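Side-chain contacts in agarase (Pseudoalteromonas fuliginea, PDB 6XJ9), which probably hydrolyses the beta-1,4 linkages of agarose, as glycoside hydrolases of family 50 do, and joins a carbohydrate-binding-like domain to its catalytic module: residues W81-F86 against I206-N211; D136-A141 against P161-S166; G318-Q323 against F378-S383; Q358-L363 against P721-A726. All blocks are in the same frame, centred on the assembly; numbering follows the deposited sequence.

Interaction 1. Residues W81-F86 against I206-N211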
loop_
_atom_site.group_PDB
_atom_site.type_symbol
_atom_site.label_atom_id
_atom_site.label_comp_id
_atom_site.label_asym_id
_atom_site.label_seq_id
_atom_site.Cartn_x
_atom_site.Cartn_y
_atom_site.Cartn_z
ATOM N N TRP A 81 38.709 -18.058 4.593
ATOM C CA TRP A 81 38.925 -17.359 3.335
ATOM C C TRP A 81 39.980 -16.277 3.538
ATOM O O TRP A 81 39.912 -15.517 4.503
ATOM C CB TRP A 81 37.629 -16.713 2.832
ATOM C CG TRP A 81 36.623 -17.631 2.211
ATOM C CD1 TRP A 81 36.793 -18.429 1.116
ATOM C CD2 TRP A 81 35.253 -17.795 2.619
ATOM N NE1 TRP A 81 35.635 -19.105 0.833
ATOM C CE2 TRP A 81 34.669 -18.728 1.735
ATOM C CE3 TRP A 81 34.471 -17.262 3.651
ATOM C CZ2 TRP A 81 33.338 -19.133 1.858
ATOM C CZ3 TRP A 81 33.155 -17.656 3.765
ATOM C CH2 TRP A 81 32.598 -18.584 2.882
ATOM N N ASP A 82 40.937 -16.220 2.608
ATOM C CA ASP A 82 41.944 -15.171 2.582
ATOM C C ASP A 82 41.645 -14.270 1.390
ATOM O O ASP A 82 41.713 -14.712 0.244
ATOM C CB ASP A 82 43.361 -15.757 2.546
ATOM C CG ASP A 82 44.471 -14.721 2.436
ATOM O OD1 ASP A 82 44.423 -13.719 3.179
ATOM O OD2 ASP A 82 45.382 -14.931 1.614
ATOM N N TRP A 83 41.244 -13.029 1.684
ATOM C CA TRP A 83 40.831 -12.098 0.646
ATOM C C TRP A 83 41.714 -10.850 0.672
ATOM O O TRP A 83 41.364 -9.838 0.070
ATOM C CB TRP A 83 39.343 -11.737 0.779
ATOM C CG TRP A 83 38.365 -12.869 0.679
ATOM C CD1 TRP A 83 38.531 -14.073 0.054
ATOM C CD2 TRP A 83 37.022 -12.873 1.195
ATOM N NE1 TRP A 83 37.393 -14.830 0.162
ATOM C CE2 TRP A 83 36.451 -14.119 0.859
ATOM C CE3 TRP A 83 36.252 -11.951 1.917
ATOM C CZ2 TRP A 83 35.147 -14.457 1.221
ATOM C CZ3 TRP A 83 34.965 -12.290 2.272
ATOM C CH2 TRP A 83 34.421 -13.527 1.929
ATOM N N SER A 84 42.860 -10.961 1.365
ATOM C CA SER A 84 43.895 -9.941 1.487
ATOM C C SER A 84 44.263 -9.373 0.119
ATOM O O SER A 84 44.534 -8.181 -0.009
ATOM C CB SER A 84 45.129 -10.526 2.139
ATOM O OG SER A 84 44.967 -10.687 3.539
ATOM N N GLU A 85 44.289 -10.258 -0.884
ATOM C CA GLU A 85 44.762 -9.981 -2.231
ATOM C C GLU A 85 43.780 -9.083 -2.986
ATOM O O GLU A 85 44.098 -8.606 -4.077
ATOM C CB GLU A 85 45.010 -11.315 -2.944
ATOM C CG GLU A 85 44.495 -11.386 -4.371
ATOM C CD GLU A 85 44.156 -12.790 -4.838
ATOM O OE1 GLU A 85 44.053 -13.688 -3.979
ATOM O OE2 GLU A 85 43.986 -12.979 -6.061
ATOM N N PHE A 86 42.591 -8.854 -2.406
ATOM C CA PHE A 86 41.592 -8.015 -3.052
ATOM C C PHE A 86 41.558 -6.639 -2.394
ATOM O O PHE A 86 41.859 -6.496 -1.214
ATOM C CB PHE A 86 40.217 -8.682 -3.021
ATOM C CG PHE A 86 40.153 -10.044 -3.665
ATOM C CD1 PHE A 86 40.363 -10.200 -5.027
ATOM C CD2 PHE A 86 39.850 -11.165 -2.911
ATOM C CE1 PHE A 86 40.290 -11.456 -5.616
ATOM C CE2 PHE A 86 39.780 -12.418 -3.499
ATOM C CZ PHE A 86 40.003 -12.563 -4.847
ATOM N N ILE A 206 26.785 -16.188 -4.737
ATOM C CA ILE A 206 27.550 -15.342 -3.841
ATOM C C ILE A 206 28.896 -15.124 -4.517
ATOM O O ILE A 206 29.472 -16.074 -5.049
ATOM C CB ILE A 206 27.714 -15.998 -2.452
ATOM C CG1 ILE A 206 26.395 -16.545 -1.900
ATOM C CG2 ILE A 206 28.368 -15.036 -1.475
ATOM C CD1 ILE A 206 26.568 -17.462 -0.706
ATOM N N SER A 207 29.382 -13.877 -4.484
ATOM C CA SER A 207 30.555 -13.504 -5.246
ATOM C C SER A 207 31.249 -12.309 -4.596
ATOM O O SER A 207 30.620 -11.540 -3.871
ATOM C CB SER A 207 30.169 -13.207 -6.677
ATOM O OG SER A 207 29.138 -12.229 -6.730
ATOM N N LEU A 208 32.553 -12.171 -4.868
ATOM C CA LEU A 208 33.283 -10.945 -4.576
ATOM C C LEU A 208 33.425 -10.168 -5.881
ATOM O O LEU A 208 33.660 -10.769 -6.928
ATOM C CB LEU A 208 34.667 -11.278 -4.008
ATOM C CG LEU A 208 34.699 -12.026 -2.678
ATOM C CD1 LEU A 208 36.142 -12.292 -2.267
ATOM C CD2 LEU A 208 33.973 -11.246 -1.591
ATOM N N ARG A 209 33.273 -8.839 -5.815
ATOM C CA ARG A 209 33.311 -8.027 -7.022
ATOM C C ARG A 209 34.075 -6.737 -6.756
ATOM O O ARG A 209 34.075 -6.235 -5.636
ATOM C CB ARG A 209 31.905 -7.656 -7.507
ATOM C CG ARG A 209 30.893 -8.794 -7.486
ATOM C CD ARG A 209 29.536 -8.321 -7.966
ATOM N NE ARG A 209 29.009 -7.234 -7.148
ATOM C CZ ARG A 209 27.864 -6.606 -7.390
ATOM N NH1 ARG A 209 27.132 -6.953 -8.436
ATOM N NH2 ARG A 209 27.460 -5.630 -6.594
ATOM N N LYS A 210 34.698 -6.203 -7.814
ATOM C CA LYS A 210 35.321 -4.888 -7.777
ATOM C C LYS A 210 34.218 -3.839 -7.659
ATOM O O LYS A 210 33.245 -3.882 -8.403
ATOM C CB LYS A 210 36.140 -4.641 -9.055
ATOM C CG LYS A 210 37.202 -5.685 -9.379
ATOM N N ASN A 211 34.386 -2.891 -6.736
ATOM C CA ASN A 211 33.451 -1.781 -6.597
ATOM C C ASN A 211 33.461 -0.950 -7.878
ATOM O O ASN A 211 34.526 -0.675 -8.430
ATOM C CB ASN A 211 33.796 -0.890 -5.400
ATOM C CG ASN A 211 33.620 -1.583 -4.066
ATOM O OD1 ASN A 211 32.842 -2.523 -3.957
ATOM N ND2 ASN A 211 34.333 -1.130 -3.050
#
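L208 reaches from its strand into the angle between the rings of W83 and F86, and apolar contact carries the whole meeting. The clearest part is a CH-pi interaction: methyl CD1 of L208 stands 3.5 Å from the centroid of the five-membered ring of W83, only 5° off the ring normal. With chi1 at -63° and chi2 extended, the leucine sends this branch straight out at the indole, while its CD2 comes to 4.1 Å from CZ3 of W83. The same CD1 also meets F86, 3.8 Å from CE2, in an oblique approach.

W83 is covered on the opposite face by CB of W81, so the indole is gripped from both sides, and the edge of the F86 ring is met in its plane by CB of W83. Cutting W83 back to an alanine is likely to leave L208 CD1 without the face it rests on and to open a gap between the loop and the strand.

The polar bonds belong to the loop itself. F86 N binds W83 O at 2.9 Å, closing a type I beta turn that puts both rings on the strand's side. S84 OG donates to D82 OD1 at 3.1 Å, on the syn side of the carboxylate.

In the carbohydrate-binding-like domain, probably a beta-sandwich, the loop 81-86 links strands 70-75 and 89-97 and lies against the end of strand 199-210. I185 and I188 of strand 185-193 touch W83, H37 meets both W83 and L208, and D34 of strand 33-36 touches F86 and L208.

Interaction 2. Residues D136-A141 against P161-S166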
loop_
_atom_site.group_PDB
_atom_site.type_symbol
_atom_site.label_atom_id
_atom_site.label_comp_id
_atom_site.label_asym_id
_atom_site.label_seq_id
_atom_site.Cartn_x
_atom_site.Cartn_y
_atom_site.Cartn_z
ATOM N N ASP A 136 35.788 -3.267 1.461
ATOM C CA ASP A 136 36.977 -2.429 1.384
ATOM C C ASP A 136 36.749 -1.349 0.331
ATOM O O ASP A 136 36.110 -1.600 -0.687
ATOM C CB ASP A 136 38.226 -3.251 1.045
ATOM C CG ASP A 136 39.477 -2.409 0.824
ATOM O OD1 ASP A 136 40.140 -2.061 1.819
ATOM O OD2 ASP A 136 39.772 -2.100 -0.346
ATOM N N GLY A 137 37.272 -0.150 0.601
ATOM C CA GLY A 137 37.263 0.934 -0.369
ATOM C C GLY A 137 36.087 1.886 -0.167
ATOM O O GLY A 137 35.247 1.670 0.709
ATOM N N HIS A 138 36.050 2.940 -0.996
ATOM C CA HIS A 138 34.962 3.909 -1.006
ATOM C C HIS A 138 34.850 4.588 0.362
ATOM O O HIS A 138 35.853 5.062 0.894
ATOM C CB HIS A 138 33.673 3.272 -1.565
ATOM C CG HIS A 138 33.714 3.016 -3.038
ATOM N ND1 HIS A 138 32.573 2.981 -3.815
ATOM C CD2 HIS A 138 34.747 2.805 -3.887
ATOM C CE1 HIS A 138 32.899 2.743 -5.071
ATOM N NE2 HIS A 138 34.229 2.634 -5.146
ATOM N N ASP A 139 33.641 4.607 0.937
ATOM C CA ASP A 139 33.381 5.376 2.147
ATOM C C ASP A 139 33.913 4.663 3.393
ATOM O O ASP A 139 34.114 5.304 4.423
ATOM C CB ASP A 139 31.920 5.829 2.251
ATOM C CG ASP A 139 30.875 4.723 2.168
ATOM O OD1 ASP A 139 31.186 3.642 1.606
ATOM O OD2 ASP A 139 29.739 4.959 2.650
ATOM N N LEU A 140 34.155 3.346 3.286
ATOM C CA LEU A 140 34.682 2.542 4.381
ATOM C C LEU A 140 36.074 3.026 4.780
ATOM O O LEU A 140 36.407 3.038 5.966
ATOM C CB LEU A 140 34.727 1.069 3.958
ATOM C CG LEU A 140 33.533 0.215 4.384
ATOM C CD1 LEU A 140 32.325 0.475 3.490
ATOM C CD2 LEU A 140 33.901 -1.263 4.380
ATOM N N ALA A 141 36.872 3.404 3.771
ATOM C CA ALA A 141 38.246 3.849 3.946
ATOM C C ALA A 141 38.274 5.227 4.622
ATOM O O ALA A 141 37.787 6.193 3.992
ATOM C CB ALA A 141 38.946 3.867 2.607
ATOM N N PRO A 161 24.438 7.610 1.821
ATOM C CA PRO A 161 23.977 7.298 0.466
ATOM C C PRO A 161 24.925 6.268 -0.142
ATOM O O PRO A 161 26.074 6.162 0.273
ATOM C CB PRO A 161 24.217 8.608 -0.309
ATOM C CG PRO A 161 24.203 9.686 0.758
ATOM C CD PRO A 161 24.808 9.028 1.979
ATOM N N ASP A 162 24.427 5.522 -1.126
ATOM C CA ASP A 162 25.241 4.639 -1.945
ATOM C C ASP A 162 26.389 5.430 -2.570
ATOM O O ASP A 162 26.233 6.611 -2.881
ATOM C CB ASP A 162 24.398 4.004 -3.048
ATOM C CG ASP A 162 23.357 3.027 -2.534
ATOM O OD1 ASP A 162 23.463 2.617 -1.361
ATOM O OD2 ASP A 162 22.460 2.669 -3.322
ATOM N N THR A 163 27.535 4.761 -2.753
ATOM C CA THR A 163 28.716 5.407 -3.309
ATOM C C THR A 163 28.767 5.187 -4.817
ATOM O O THR A 163 29.650 5.708 -5.480
ATOM C CB THR A 163 30.012 4.960 -2.618
ATOM O OG1 THR A 163 30.098 3.535 -2.699
ATOM C CG2 THR A 163 30.096 5.415 -1.177
ATOM N N TRP A 164 27.817 4.409 -5.342
ATOM C CA TRP A 164 27.557 4.387 -6.770
ATOM C C TRP A 164 26.078 4.102 -6.994
ATOM O O TRP A 164 25.438 3.471 -6.155
ATOM C CB TRP A 164 28.467 3.377 -7.491
ATOM C CG TRP A 164 28.198 1.948 -7.136
ATOM C CD1 TRP A 164 27.264 1.124 -7.697
ATOM C CD2 TRP A 164 28.865 1.165 -6.126
ATOM N NE1 TRP A 164 27.313 -0.114 -7.112
ATOM C CE2 TRP A 164 28.284 -0.120 -6.147
ATOM C CE3 TRP A 164 29.890 1.421 -5.209
ATOM C CZ2 TRP A 164 28.701 -1.141 -5.295
ATOM C CZ3 TRP A 164 30.309 0.410 -4.372
ATOM C CH2 TRP A 164 29.724 -0.856 -4.417
ATOM N N GLU A 165 25.551 4.571 -8.132
ATOM C CA GLU A 165 24.157 4.361 -8.488
ATOM C C GLU A 165 24.033 3.007 -9.188
ATOM O O GLU A 165 24.874 2.660 -10.020
ATOM C CB GLU A 165 23.684 5.513 -9.380
ATOM C CG GLU A 165 22.184 5.513 -9.645
ATOM N N SER A 166 22.987 2.237 -8.847
ATOM C CA SER A 166 22.824 0.911 -9.427
ATOM C C SER A 166 21.396 0.397 -9.281
ATOM O O SER A 166 20.558 0.996 -8.606
ATOM C CB SER A 166 23.827 -0.088 -8.875
ATOM O OG SER A 166 23.646 -0.298 -7.480
HETATM O O HOH W 1 27.414 3.883 0.956
#
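H138 overlaps the benzo corner of W164 with one side of its imidazole: CE1 lies 3.3 Å from W164 CE3, and CZ3 is close behind. The two planes stand at 83° and approach obliquely, with the ring centroids 5.2 Å apart.

The same side of the imidazole makes the polar bond. ND1 of H138 and OG1 of T163 are 2.8 Å apart in a nearly straight hydrogen bond (171°), with the hydroxyl oxygen at the ring edge, close to its plane. T163 holds OG1 between its backbone N and carbonyl carbon (chi1 56°), which turns the hydroxyl to H138 and leaves methyl CG2 to face D139, 3.5 Å from OD1. The acid is therefore met on this side by a methyl, and its charge is answered by K134, whose NZ forms a salt bridge with OD1 and also bonds T163 OG1. A water bridges the two segments further along, 3.1 Å from D139 OD2 and 2.7 Å from P161 O; N160 gives OD2 another bond.

Both segments belong to the long connection between strands 128-134 and 169-174 of the carbohydrate-binding-like domain, so the contact draws its two ends together. Y132 of strand 128-134 stacks on W164, F214 meets H138 edge-to-face, and N90 of strand 89-97 touches W164.

Interaction 3. Residues G318-Q323 against F378-S383; sequences GYDFDQ and FGYRKS
Y380 points its ring across to D320, F321 and Q323, bringing the hydroxyl to the two polar chains while one side of the ring brushes the phenylalanine. With CG anti to the backbone N (chi1 -166°), the phenol reaches past strand 392-395, which lies between strands 315-320 and 378-381 in their four-stranded antiparallel sheet. Its OH donates to D320 OD1 at 2.8 Å, meeting the syn lone pair of that oxygen, with the carboxylate and ring planes 32° apart. F321 and Y380 run past each other in opposite directions and meet rim to rim at 45°, F321 CD2 lying 3.5 Å from Y380 CE1. The exposed Q323, its chain bent at chi2, brings its amide to the hydroxyl end of the ring, at the edge, and a water lies 2.7 Å from its OE1, with a long, weak bond to Y380 OH.

Replacing Y380 with a phenylalanine would probably leave D320 OD1 without its hydroxyl donor.

OD1 of D320 also receives a weak bond from the backbone N of F321, and OD2 is bonded to H391 ND1. Donors at both oxygens should fix the rotation of this buried carboxylate and would probably stabilise its negative charge.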
loop_
_atom_site.group_PDB
_atom_site.type_symbol
_atom_site.label_atom_id
_atom_site.label_comp_id
_atom_site.label_asym_id
_atom_site.label_seq_id
_atom_site.Cartn_x
_atom_site.Cartn_y
_atom_site.Cartn_z
ATOM N N GLY A 318 27.218 21.666 10.150
ATOM C CA GLY A 318 28.642 21.766 9.856
ATOM C C GLY A 318 29.233 23.103 10.301
ATOM O O GLY A 318 30.441 23.320 10.217
ATOM N N TYR A 319 28.368 24.011 10.767
ATOM C CA TYR A 319 28.824 25.291 11.271
ATOM C C TYR A 319 29.064 25.179 12.773
ATOM O O TYR A 319 28.501 24.308 13.434
ATOM C CB TYR A 319 27.841 26.398 10.881
ATOM C CG TYR A 319 27.784 26.696 9.403
ATOM C CD1 TYR A 319 27.012 25.932 8.544
ATOM C CD2 TYR A 319 28.512 27.744 8.855
ATOM C CE1 TYR A 319 26.958 26.199 7.184
ATOM C CE2 TYR A 319 28.454 28.038 7.501
ATOM C CZ TYR A 319 27.679 27.259 6.662
ATOM O OH TYR A 319 27.631 27.529 5.324
ATOM N N ASP A 320 29.916 26.067 13.299
ATOM C CA ASP A 320 30.170 26.145 14.729
ATOM C C ASP A 320 30.587 27.567 15.085
ATOM O O ASP A 320 30.588 28.466 14.239
ATOM C CB ASP A 320 31.209 25.121 15.201
ATOM C CG ASP A 320 31.086 24.743 16.671
ATOM O OD1 ASP A 320 30.195 25.285 17.358
ATOM O OD2 ASP A 320 31.877 23.883 17.118
ATOM N N PHE A 321 30.922 27.760 16.359
ATOM C CA PHE A 321 31.129 29.094 16.885
ATOM C C PHE A 321 32.336 29.074 17.818
ATOM O O PHE A 321 32.755 28.015 18.285
ATOM C CB PHE A 321 29.855 29.595 17.578
ATOM C CG PHE A 321 28.596 29.471 16.755
ATOM C CD1 PHE A 321 28.296 30.396 15.765
ATOM C CD2 PHE A 321 27.724 28.410 16.949
ATOM C CE1 PHE A 321 27.151 30.272 14.991
ATOM C CE2 PHE A 321 26.572 28.291 16.182
ATOM C CZ PHE A 321 26.285 29.223 15.208
ATOM N N ASP A 322 32.886 30.266 18.062
ATOM C CA ASP A 322 33.896 30.464 19.084
ATOM C C ASP A 322 33.326 29.964 20.411
ATOM O O ASP A 322 32.381 30.545 20.949
ATOM C CB ASP A 322 34.362 31.922 19.099
ATOM C CG ASP A 322 35.647 32.127 19.883
ATOM O OD1 ASP A 322 35.664 31.751 21.075
ATOM O OD2 ASP A 322 36.623 32.639 19.289
ATOM N N GLN A 323 33.882 28.847 20.897
ATOM C CA GLN A 323 33.364 28.124 22.048
ATOM C C GLN A 323 33.307 29.033 23.273
ATOM O O GLN A 323 32.396 28.914 24.091
ATOM C CB GLN A 323 34.216 26.885 22.328
ATOM C CG GLN A 323 34.074 25.801 21.268
ATOM C CD GLN A 323 32.699 25.177 21.287
ATOM O OE1 GLN A 323 32.212 24.737 22.327
ATOM N NE2 GLN A 323 32.055 25.145 20.132
ATOM N N PHE A 378 17.423 27.553 13.299
ATOM C CA PHE A 378 18.763 27.197 13.739
ATOM C C PHE A 378 18.739 26.926 15.241
ATOM O O PHE A 378 18.002 27.567 15.988
ATOM C CB PHE A 378 19.793 28.289 13.413
ATOM C CG PHE A 378 20.271 28.345 11.981
ATOM C CD1 PHE A 378 21.109 27.364 11.466
ATOM C CD2 PHE A 378 19.902 29.394 11.150
ATOM C CE1 PHE A 378 21.541 27.413 10.147
ATOM C CE2 PHE A 378 20.337 29.443 9.832
ATOM C CZ PHE A 378 21.152 28.453 9.331
ATOM N N GLY A 379 19.547 25.952 15.664
ATOM C CA GLY A 379 19.745 25.655 17.073
ATOM C C GLY A 379 21.214 25.356 17.340
ATOM O O GLY A 379 22.069 25.725 16.540
ATOM N N TYR A 380 21.485 24.693 18.467
ATOM C CA TYR A 380 22.834 24.321 18.837
ATOM C C TYR A 380 22.818 23.068 19.712
ATOM O O TYR A 380 21.938 22.901 20.556
ATOM C CB TYR A 380 23.563 25.470 19.541
ATOM C CG TYR A 380 25.048 25.226 19.617
ATOM C CD1 TYR A 380 25.885 25.607 18.582
ATOM C CD2 TYR A 380 25.604 24.546 20.691
ATOM C CE1 TYR A 380 27.247 25.352 18.623
ATOM C CE2 TYR A 380 26.958 24.273 20.748
ATOM C CZ TYR A 380 27.782 24.677 19.709
ATOM O OH TYR A 380 29.112 24.412 19.755
ATOM N N ARG A 381 23.827 22.215 19.501
ATOM C CA ARG A 381 24.005 20.970 20.232
ATOM C C ARG A 381 25.368 20.975 20.915
ATOM O O ARG A 381 26.398 21.016 20.234
ATOM C CB ARG A 381 23.968 19.784 19.265
ATOM C CG ARG A 381 23.974 18.430 19.958
ATOM C CD ARG A 381 22.528 17.995 20.005
ATOM N NE ARG A 381 22.170 17.121 21.107
ATOM C CZ ARG A 381 20.965 16.582 21.264
ATOM N NH1 ARG A 381 20.011 16.817 20.376
ATOM N NH2 ARG A 381 20.724 15.807 22.305
ATOM N N LYS A 382 25.353 20.883 22.251
ATOM C CA LYS A 382 26.561 20.981 23.056
ATOM C C LYS A 382 27.349 19.672 23.029
ATOM O O LYS A 382 28.569 19.680 23.198
ATOM C CB LYS A 382 26.232 21.417 24.488
ATOM C CG LYS A 382 26.253 22.923 24.725
ATOM N N SER A 383 26.648 18.552 22.814
ATOM C CA SER A 383 27.264 17.240 22.908
ATOM C C SER A 383 26.776 16.336 21.778
ATOM O O SER A 383 25.625 15.916 21.769
ATOM C CB SER A 383 26.999 16.649 24.269
ATOM O OG SER A 383 27.613 15.380 24.394
HETATM O O HOH W 2 29.832 23.658 23.003
#

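Interaction 4. Residues Q358-L363 against P721-A726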
loop_
_atom_site.group_PDB
_atom_site.type_symbol
_atom_site.label_atom_id
_atom_site.label_comp_id
_atom_site.label_asym_id
_atom_site.label_seq_id
_atom_site.Cartn_x
_atom_site.Cartn_y
_atom_site.Cartn_z
ATOM N N GLN A 358 33.377 20.686 6.639
ATOM C CA GLN A 358 33.106 20.919 5.229
ATOM C C GLN A 358 32.153 19.848 4.705
ATOM O O GLN A 358 31.273 20.143 3.894
ATOM C CB GLN A 358 34.405 20.960 4.413
ATOM C CG GLN A 358 35.077 22.325 4.405
ATOM C CD GLN A 358 34.254 23.385 3.709
ATOM O OE1 GLN A 358 33.372 23.098 2.902
ATOM N NE2 GLN A 358 34.531 24.637 4.030
ATOM N N VAL A 359 32.337 18.611 5.186
ATOM C CA VAL A 359 31.532 17.482 4.743
ATOM C C VAL A 359 30.076 17.724 5.128
ATOM O O VAL A 359 29.189 17.496 4.308
ATOM C CB VAL A 359 32.068 16.130 5.262
ATOM C CG1 VAL A 359 31.099 14.988 5.008
ATOM C CG2 VAL A 359 33.420 15.801 4.644
ATOM N N ARG A 360 29.840 18.202 6.357
ATOM C CA ARG A 360 28.481 18.499 6.800
ATOM C C ARG A 360 27.894 19.658 5.993
ATOM O O ARG A 360 26.761 19.574 5.530
ATOM C CB ARG A 360 28.397 18.787 8.302
ATOM C CG ARG A 360 28.735 17.608 9.207
ATOM C CD ARG A 360 27.770 16.435 9.132
ATOM N NE ARG A 360 26.399 16.799 9.469
ATOM C CZ ARG A 360 25.379 15.942 9.539
ATOM N NH1 ARG A 360 25.565 14.645 9.336
ATOM N NH2 ARG A 360 24.175 16.387 9.844
ATOM N N LYS A 361 28.658 20.741 5.834
ATOM C CA LYS A 361 28.151 21.909 5.126
ATOM C C LYS A 361 27.598 21.484 3.765
ATOM O O LYS A 361 26.498 21.886 3.395
ATOM C CB LYS A 361 29.214 23.010 5.015
ATOM C CG LYS A 361 28.810 24.233 4.196
ATOM C CD LYS A 361 29.966 25.184 3.922
ATOM C CE LYS A 361 29.680 26.204 2.837
ATOM N NZ LYS A 361 29.203 25.569 1.581
ATOM N N ASN A 362 28.335 20.611 3.063
ATOM C CA ASN A 362 28.074 20.336 1.654
ATOM C C ASN A 362 26.912 19.362 1.444
ATOM O O ASN A 362 26.485 19.152 0.306
ATOM C CB ASN A 362 29.349 19.923 0.916
ATOM C CG ASN A 362 30.273 21.104 0.697
ATOM O OD1 ASN A 362 29.831 22.172 0.271
ATOM N ND2 ASN A 362 31.554 20.923 0.985
ATOM N N LEU A 363 26.389 18.789 2.537
ATOM C CA LEU A 363 25.212 17.930 2.461
ATOM C C LEU A 363 24.016 18.708 1.914
ATOM O O LEU A 363 23.170 18.125 1.250
ATOM C CB LEU A 363 24.856 17.396 3.853
ATOM C CG LEU A 363 25.879 16.498 4.550
ATOM C CD1 LEU A 363 25.526 16.382 6.028
ATOM C CD2 LEU A 363 25.952 15.116 3.908
ATOM N N PRO A 721 15.989 13.223 10.778
ATOM C CA PRO A 721 16.614 13.943 9.669
ATOM C C PRO A 721 17.352 12.974 8.756
ATOM O O PRO A 721 17.934 11.991 9.219
ATOM C CB PRO A 721 17.590 14.899 10.358
ATOM C CG PRO A 721 16.918 15.159 11.700
ATOM C CD PRO A 721 16.288 13.833 12.083
ATOM N N ILE A 722 17.313 13.262 7.455
ATOM C CA ILE A 722 17.962 12.401 6.481
ATOM C C ILE A 722 19.472 12.394 6.714
ATOM O O ILE A 722 20.131 11.410 6.390
ATOM C CB ILE A 722 17.565 12.794 5.040
ATOM C CG1 ILE A 722 18.139 11.839 3.991
ATOM C CG2 ILE A 722 17.921 14.239 4.748
ATOM C CD1 ILE A 722 17.627 12.083 2.581
ATOM N N THR A 723 20.004 13.479 7.302
ATOM C CA THR A 723 21.432 13.622 7.538
ATOM C C THR A 723 21.795 13.349 8.998
ATOM O O THR A 723 22.878 13.713 9.464
ATOM C CB THR A 723 21.898 15.012 7.103
ATOM O OG1 THR A 723 20.967 15.891 7.730
ATOM C CG2 THR A 723 21.860 15.185 5.599
ATOM N N GLY A 724 20.881 12.696 9.716
ATOM C CA GLY A 724 21.161 12.255 11.071
ATOM C C GLY A 724 20.601 13.225 12.103
ATOM O O GLY A 724 20.753 14.435 11.972
ATOM N N ARG A 725 19.923 12.684 13.118
ATOM C CA ARG A 725 19.641 13.490 14.293
ATOM C C ARG A 725 20.976 13.925 14.907
ATOM O O ARG A 725 21.934 13.158 14.885
ATOM C CB ARG A 725 18.713 12.751 15.260
ATOM C CG ARG A 725 19.394 11.653 16.056
ATOM C CD ARG A 725 18.417 10.970 16.980
ATOM N NE ARG A 725 19.089 10.032 17.867
ATOM C CZ ARG A 725 18.447 9.244 18.720
ATOM N NH1 ARG A 725 17.126 9.284 18.791
ATOM N NH2 ARG A 725 19.122 8.420 19.494
ATOM N N ALA A 726 21.015 15.163 15.421
ATOM C CA ALA A 726 22.204 15.836 15.930
ATOM C C ALA A 726 22.973 14.999 16.956
ATOM O O ALA A 726 24.204 14.972 16.938
ATOM C CB ALA A 726 21.813 17.176 16.511
#
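L363 and T723 bring the backbones closest, their CA atoms 7.7 Å apart, where the segment carrying the short helix 358-361 faces a type I beta turn running from P721 to G724. The turn is closed by G724 N to P721 O at 3.1 Å and lies in the loop after strand 709-714, which is probably the last strand of the (beta/alpha)8 barrel expected of this family. G724 has a positive phi (98°), a backbone shape in which any side chain would collide with the carbonyl O of T723.

R360 makes the polar contact. Its chain, bent at chi2 and chi3, brings the guanidinium end-on to a single oxygen, T723 O, which lies in the guanidinium plane. NH1 donates at 2.8 Å within the carbonyl plane, whereas NH2 donates to T723 O at 3.0 Å from 40° above it. The arginine is further held by L316 O through NH2 and by S155 O through NH1, so it ties the turn to strand 315-320 and to the N-terminal domain. T723 turns its hydroxyl to T315 OG1 and its methyl to the leucine, with CG2 3.9 Å from L363 CD1. That same L363 CD1 sits over the centre of the R360 guanidinium, 3.5 Å above its plane.

How the interactions relate
Along the chain, interaction 2 is nested inside the loop closed by interaction 1, both within the carbohydrate-binding-like domain, and their centres are 15 Å apart. They touch through N211, which follows strand 199-210 and packs on H138 and W164. Interactions 3 and 4 come later, with alternating segments; their centres lie 13 Å apart, and G318 packs on R360 and R381 on A726. Strand 315-320 serves both. Interactions 1 and 3 are farthest apart, about 42 Å between centres. Interactions 2 and 4 do not touch, but their nearest atoms are about 6 Å apart, placing interaction 4 close to where the N-terminal domain meets the probable catalytic module.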